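Local coordinates for protein Nsp15 (Middle East respiratory syndrome-related coronavirus, PDB 5YVD) that is an endoribonuclease of the EndoU clan, probably cleaving viral RNA at uridylates as a six-chain assembly, at residues 65-76 with 169-177. Numbering follows the deposited sequence.
Sequences SHPDFKLLHNLQ and QPVKFYLYK
In the Nsp15 middle domain, Ser65, Pro67 and the end of helix 69-74 pack against Phe173, Leu175 and Lys177, the last two on strand 174-178 of a mixed sheet. Pro67 lies over one face of the Phe173 ring: its CD stands 3.8 Å from the ring centroid, 14° off the normal, a CH-pi contact. Proline suits the place because its compact ring has no backbone N-H to satisfy, and CD, bonded to the nitrogen, carries slightly polarised C-H bonds that can point at an aromatic face. Its CG also reaches Leu175 CD2 at 3.8 Å, so one small ring touches both Phe173 and Leu175. The edge of the same phenyl ring meets Ser65, whose OG lies 3.5 Å from Phe173 CZ. With chi1 at 59°, the Ser65 hydroxyl sits between its own N and carbonyl carbon and gives its proton to Pro170 O over 2.6 Å, in the carbonyl plane on a lone pair; serine is small enough to do this beside the ring edge. Gln169 OE1, an amide oxygen suited to accepting, takes a weak but fairly straight bond from Ser65 N (3.4 Å, 164° at the hydrogen). At the far end, a Schellman motif closes the helix at Gln76. The extended chain of Lys177 carries NZ to Leu75 O (3.2 Å) and Gln76 OE1 (3.3 Å), both weak bonds. Leu75 itself turns inward onto Ile135 and Met148 of the sheet. An apolar centre thus lies between a short serine bond and a lysine end probably held by looser polar attraction, its positive charge favouring the carbonyl-rich helix C-terminus.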
loop_
_atom_site.group_PDB
_atom_site.type_symbol
_atom_site.label_atom_id
_atom_site.label_comp_id
_atom_site.label_asym_id
_atom_site.label_seq_id
_atom_site.Cartn_x
_atom_site.Cartn_y
_atom_site.Cartn_z
ATOM N N SER A 65 -28.988 1.089 20.913
ATOM C CA SER A 65 -28.215 0.626 22.066
ATOM C C SER A 65 -28.096 -0.890 22.054
ATOM O O SER A 65 -28.894 -1.602 21.428
ATOM C CB SER A 65 -28.857 1.069 23.374
ATOM O OG SER A 65 -30.186 0.581 23.492
ATOM N N HIS A 66 -27.086 -1.397 22.733
ATOM C CA HIS A 66 -26.952 -2.837 22.869
ATOM C C HIS A 66 -26.070 -3.146 24.056
ATOM O O HIS A 66 -25.326 -2.267 24.502
ATOM C CB HIS A 66 -26.402 -3.472 21.584
ATOM C CG HIS A 66 -25.087 -2.922 21.132
ATOM N ND1 HIS A 66 -23.881 -3.422 21.568
ATOM C CD2 HIS A 66 -24.789 -1.936 20.251
ATOM C CE1 HIS A 66 -22.894 -2.757 20.990
ATOM N NE2 HIS A 66 -23.417 -1.850 20.181
ATOM N N PRO A 67 -26.151 -4.379 24.580
ATOM C CA PRO A 67 -25.232 -4.827 25.629
ATOM C C PRO A 67 -23.801 -4.638 25.213
ATOM O O PRO A 67 -23.490 -4.732 24.031
ATOM C CB PRO A 67 -25.544 -6.315 25.777
ATOM C CG PRO A 67 -26.956 -6.457 25.321
ATOM C CD PRO A 67 -27.205 -5.369 24.302
ATOM N N ASP A 68 -22.924 -4.351 26.166
ATOM C CA ASP A 68 -21.543 -4.025 25.810
ATOM C C ASP A 68 -20.847 -5.269 25.258
ATOM O O ASP A 68 -21.155 -6.396 25.650
ATOM C CB ASP A 68 -20.787 -3.420 27.011
ATOM C CG ASP A 68 -19.423 -2.835 26.620
ATOM O OD1 ASP A 68 -19.163 -2.673 25.395
ATOM O OD2 ASP A 68 -18.616 -2.543 27.540
ATOM N N PHE A 69 -19.909 -5.061 24.354
ATOM C CA PHE A 69 -19.319 -6.167 23.603
ATOM C C PHE A 69 -18.814 -7.318 24.449
ATOM O O PHE A 69 -18.995 -8.481 24.070
ATOM C CB PHE A 69 -18.186 -5.664 22.705
ATOM C CG PHE A 69 -18.624 -4.609 21.741
ATOM C CD1 PHE A 69 -19.361 -4.945 20.635
ATOM C CD2 PHE A 69 -18.332 -3.279 21.971
ATOM C CE1 PHE A 69 -19.793 -3.984 19.763
ATOM C CE2 PHE A 69 -18.759 -2.308 21.091
ATOM C CZ PHE A 69 -19.490 -2.662 19.984
ATOM N N LYS A 70 -18.176 -7.010 25.573
ATOM C CA LYS A 70 -17.605 -8.050 26.426
ATOM C C LYS A 70 -18.661 -9.050 26.901
ATOM O O LYS A 70 -18.339 -10.205 27.185
ATOM C CB LYS A 70 -16.891 -7.434 27.638
ATOM C CG LYS A 70 -17.840 -6.940 28.715
ATOM C CD LYS A 70 -17.284 -5.856 29.615
ATOM C CE LYS A 70 -18.432 -5.185 30.370
ATOM N NZ LYS A 70 -17.957 -4.179 31.357
ATOM N N LEU A 71 -19.920 -8.624 27.006
ATOM C CA LEU A 71 -20.972 -9.570 27.336
ATOM C C LEU A 71 -21.234 -10.505 26.145
ATOM O O LEU A 71 -21.389 -11.723 26.293
ATOM C CB LEU A 71 -22.242 -8.844 27.758
ATOM C CG LEU A 71 -22.160 -7.941 29.006
ATOM C CD1 LEU A 71 -23.563 -7.550 29.446
ATOM C CD2 LEU A 71 -21.423 -8.568 30.174
ATOM N N LEU A 72 -21.251 -9.944 24.950
ATOM C CA LEU A 72 -21.478 -10.758 23.780
ATOM C C LEU A 72 -20.368 -11.771 23.672
ATOM O O LEU A 72 -20.630 -12.954 23.539
ATOM C CB LEU A 72 -21.560 -9.897 22.530
ATOM C CG LEU A 72 -22.584 -8.753 22.598
ATOM C CD1 LEU A 72 -22.713 -8.131 21.211
ATOM C CD2 LEU A 72 -23.948 -9.180 23.137
ATOM N N HIS A 73 -19.131 -11.303 23.785
ATOM C CA HIS A 73 -17.951 -12.190 23.764
ATOM C C HIS A 73 -17.988 -13.279 24.838
ATOM O O HIS A 73 -17.645 -14.415 24.572
ATOM C CB HIS A 73 -16.677 -11.347 23.890
ATOM C CG HIS A 73 -15.427 -12.138 24.118
ATOM N ND1 HIS A 73 -14.934 -13.037 23.199
ATOM C CD2 HIS A 73 -14.548 -12.128 25.144
ATOM C CE1 HIS A 73 -13.812 -13.561 23.658
ATOM N NE2 HIS A 73 -13.553 -13.024 24.836
ATOM N N ASN A 74 -18.430 -12.939 26.037
ATOM C CA ASN A 74 -18.481 -13.907 27.116
ATOM C C ASN A 74 -19.639 -14.930 26.986
ATOM O O ASN A 74 -19.536 -16.041 27.515
ATOM C CB ASN A 74 -18.543 -13.190 28.471
ATOM C CG ASN A 74 -17.270 -12.412 28.797
ATOM O OD1 ASN A 74 -16.295 -12.426 28.034
ATOM N ND2 ASN A 74 -17.285 -11.709 29.927
ATOM N N LEU A 75 -20.736 -14.555 26.309
ATOM C CA LEU A 75 -21.778 -15.515 25.925
ATOM C C LEU A 75 -21.390 -16.285 24.662
ATOM O O LEU A 75 -22.167 -17.105 24.163
ATOM C CB LEU A 75 -23.106 -14.810 25.668
ATOM C CG LEU A 75 -23.745 -13.961 26.770
ATOM C CD1 LEU A 75 -25.103 -13.491 26.291
ATOM C CD2 LEU A 75 -23.864 -14.733 28.079
ATOM N N GLN A 76 -20.193 -16.013 24.155
ATOM C CA GLN A 76 -19.666 -16.601 22.930
ATOM C C GLN A 76 -20.544 -16.358 21.710
ATOM O O GLN A 76 -20.863 -17.288 20.956
ATOM C CB GLN A 76 -19.401 -18.091 23.092
ATOM C CG GLN A 76 -18.368 -18.436 24.145
ATOM C CD GLN A 76 -18.592 -19.823 24.720
ATOM O OE1 GLN A 76 -19.739 -20.260 24.914
ATOM N NE2 GLN A 76 -17.506 -20.523 24.993
ATOM N N GLN A 169 -33.329 5.124 24.668
ATOM C CA GLN A 169 -33.023 3.836 24.072
ATOM C C GLN A 169 -33.059 2.910 25.250
ATOM O O GLN A 169 -32.833 3.345 26.366
ATOM C CB GLN A 169 -31.600 3.806 23.497
ATOM C CG GLN A 169 -31.396 4.602 22.215
ATOM C CD GLN A 169 -31.916 3.902 20.958
ATOM O OE1 GLN A 169 -32.027 2.685 20.899
ATOM N NE2 GLN A 169 -32.213 4.682 19.943
ATOM N N PRO A 170 -33.332 1.633 25.021
ATOM C CA PRO A 170 -33.283 0.709 26.143
ATOM C C PRO A 170 -31.865 0.533 26.691
ATOM O O PRO A 170 -30.875 0.617 25.948
ATOM C CB PRO A 170 -33.784 -0.601 25.537
ATOM C CG PRO A 170 -33.510 -0.505 24.056
ATOM C CD PRO A 170 -33.602 0.971 23.731
ATOM N N VAL A 171 -31.781 0.311 27.999
ATOM C CA VAL A 171 -30.520 0.049 28.696
ATOM C C VAL A 171 -30.579 -1.315 29.419
ATOM O O VAL A 171 -29.583 -2.050 29.529
ATOM C CB VAL A 171 -30.229 1.190 29.697
ATOM C CG1 VAL A 171 -28.971 0.910 30.508
ATOM C CG2 VAL A 171 -30.094 2.512 28.969
ATOM N N LYS A 172 -31.750 -1.664 29.932
ATOM C CA LYS A 172 -31.894 -2.939 30.616
ATOM C C LYS A 172 -32.231 -4.006 29.587
ATOM O O LYS A 172 -33.344 -4.024 29.023
ATOM C CB LYS A 172 -32.966 -2.858 31.711
ATOM C CG LYS A 172 -33.131 -4.154 32.512
ATOM C CD LYS A 172 -32.539 -4.108 33.907
ATOM C CE LYS A 172 -31.108 -3.625 33.955
ATOM N NZ LYS A 172 -30.626 -3.810 35.342
ATOM N N PHE A 173 -31.273 -4.896 29.345
ATOM C CA PHE A 173 -31.482 -5.941 28.356
ATOM C C PHE A 173 -31.717 -7.273 29.032
ATOM O O PHE A 173 -31.148 -7.549 30.084
ATOM C CB PHE A 173 -30.340 -5.998 27.331
ATOM C CG PHE A 173 -30.368 -4.855 26.352
ATOM C CD1 PHE A 173 -29.588 -3.709 26.565
ATOM C CD2 PHE A 173 -31.207 -4.897 25.243
ATOM C CE1 PHE A 173 -29.625 -2.647 25.672
ATOM C CE2 PHE A 173 -31.247 -3.839 24.339
ATOM C CZ PHE A 173 -30.461 -2.713 24.553
ATOM N N TYR A 174 -32.614 -8.056 28.438
ATOM C CA TYR A 174 -32.935 -9.383 28.897
ATOM C C TYR A 174 -32.346 -10.269 27.822
ATOM O O TYR A 174 -32.660 -10.145 26.633
ATOM C CB TYR A 174 -34.452 -9.551 29.076
ATOM C CG TYR A 174 -35.013 -8.549 30.064
ATOM C CD1 TYR A 174 -34.929 -8.766 31.433
ATOM C CD2 TYR A 174 -35.591 -7.348 29.634
ATOM C CE1 TYR A 174 -35.433 -7.842 32.347
ATOM C CE2 TYR A 174 -36.093 -6.414 30.545
ATOM C CZ TYR A 174 -36.009 -6.673 31.904
ATOM O OH TYR A 174 -36.486 -5.762 32.818
ATOM N N LEU A 175 -31.459 -11.142 28.273
ATOM C CA LEU A 175 -30.517 -11.847 27.442
ATOM C C LEU A 175 -30.741 -13.334 27.551
ATOM O O LEU A 175 -30.737 -13.880 28.659
ATOM C CB LEU A 175 -29.119 -11.533 27.952
ATOM C CG LEU A 175 -28.701 -10.084 27.702
ATOM C CD1 LEU A 175 -27.714 -9.639 28.759
ATOM C CD2 LEU A 175 -28.114 -9.918 26.308
ATOM N N TYR A 176 -30.927 -13.997 26.415
ATOM C CA TYR A 176 -31.218 -15.430 26.425
ATOM C C TYR A 176 -30.160 -16.171 25.657
ATOM O O TYR A 176 -29.577 -15.653 24.719
ATOM C CB TYR A 176 -32.607 -15.707 25.840
ATOM C CG TYR A 176 -33.693 -14.958 26.568
ATOM C CD1 TYR A 176 -34.490 -15.599 27.503
ATOM C CD2 TYR A 176 -33.898 -13.609 26.361
ATOM C CE1 TYR A 176 -35.474 -14.922 28.213
ATOM C CE2 TYR A 176 -34.885 -12.922 27.062
ATOM C CZ TYR A 176 -35.673 -13.591 27.992
ATOM O OH TYR A 176 -36.675 -12.949 28.692
ATOM N N LYS A 177 -29.895 -17.388 26.079
ATOM C CA LYS A 177 -28.979 -18.235 25.350
ATOM C C LYS A 177 -29.582 -19.611 25.207
ATOM O O LYS A 177 -30.184 -20.134 26.150
ATOM C CB LYS A 177 -27.624 -18.309 26.061
ATOM C CG LYS A 177 -26.601 -19.093 25.284
ATOM C CD LYS A 177 -25.203 -18.901 25.823
ATOM C CE LYS A 177 -24.176 -19.531 24.894
ATOM N NZ LYS A 177 -22.903 -19.817 25.599
#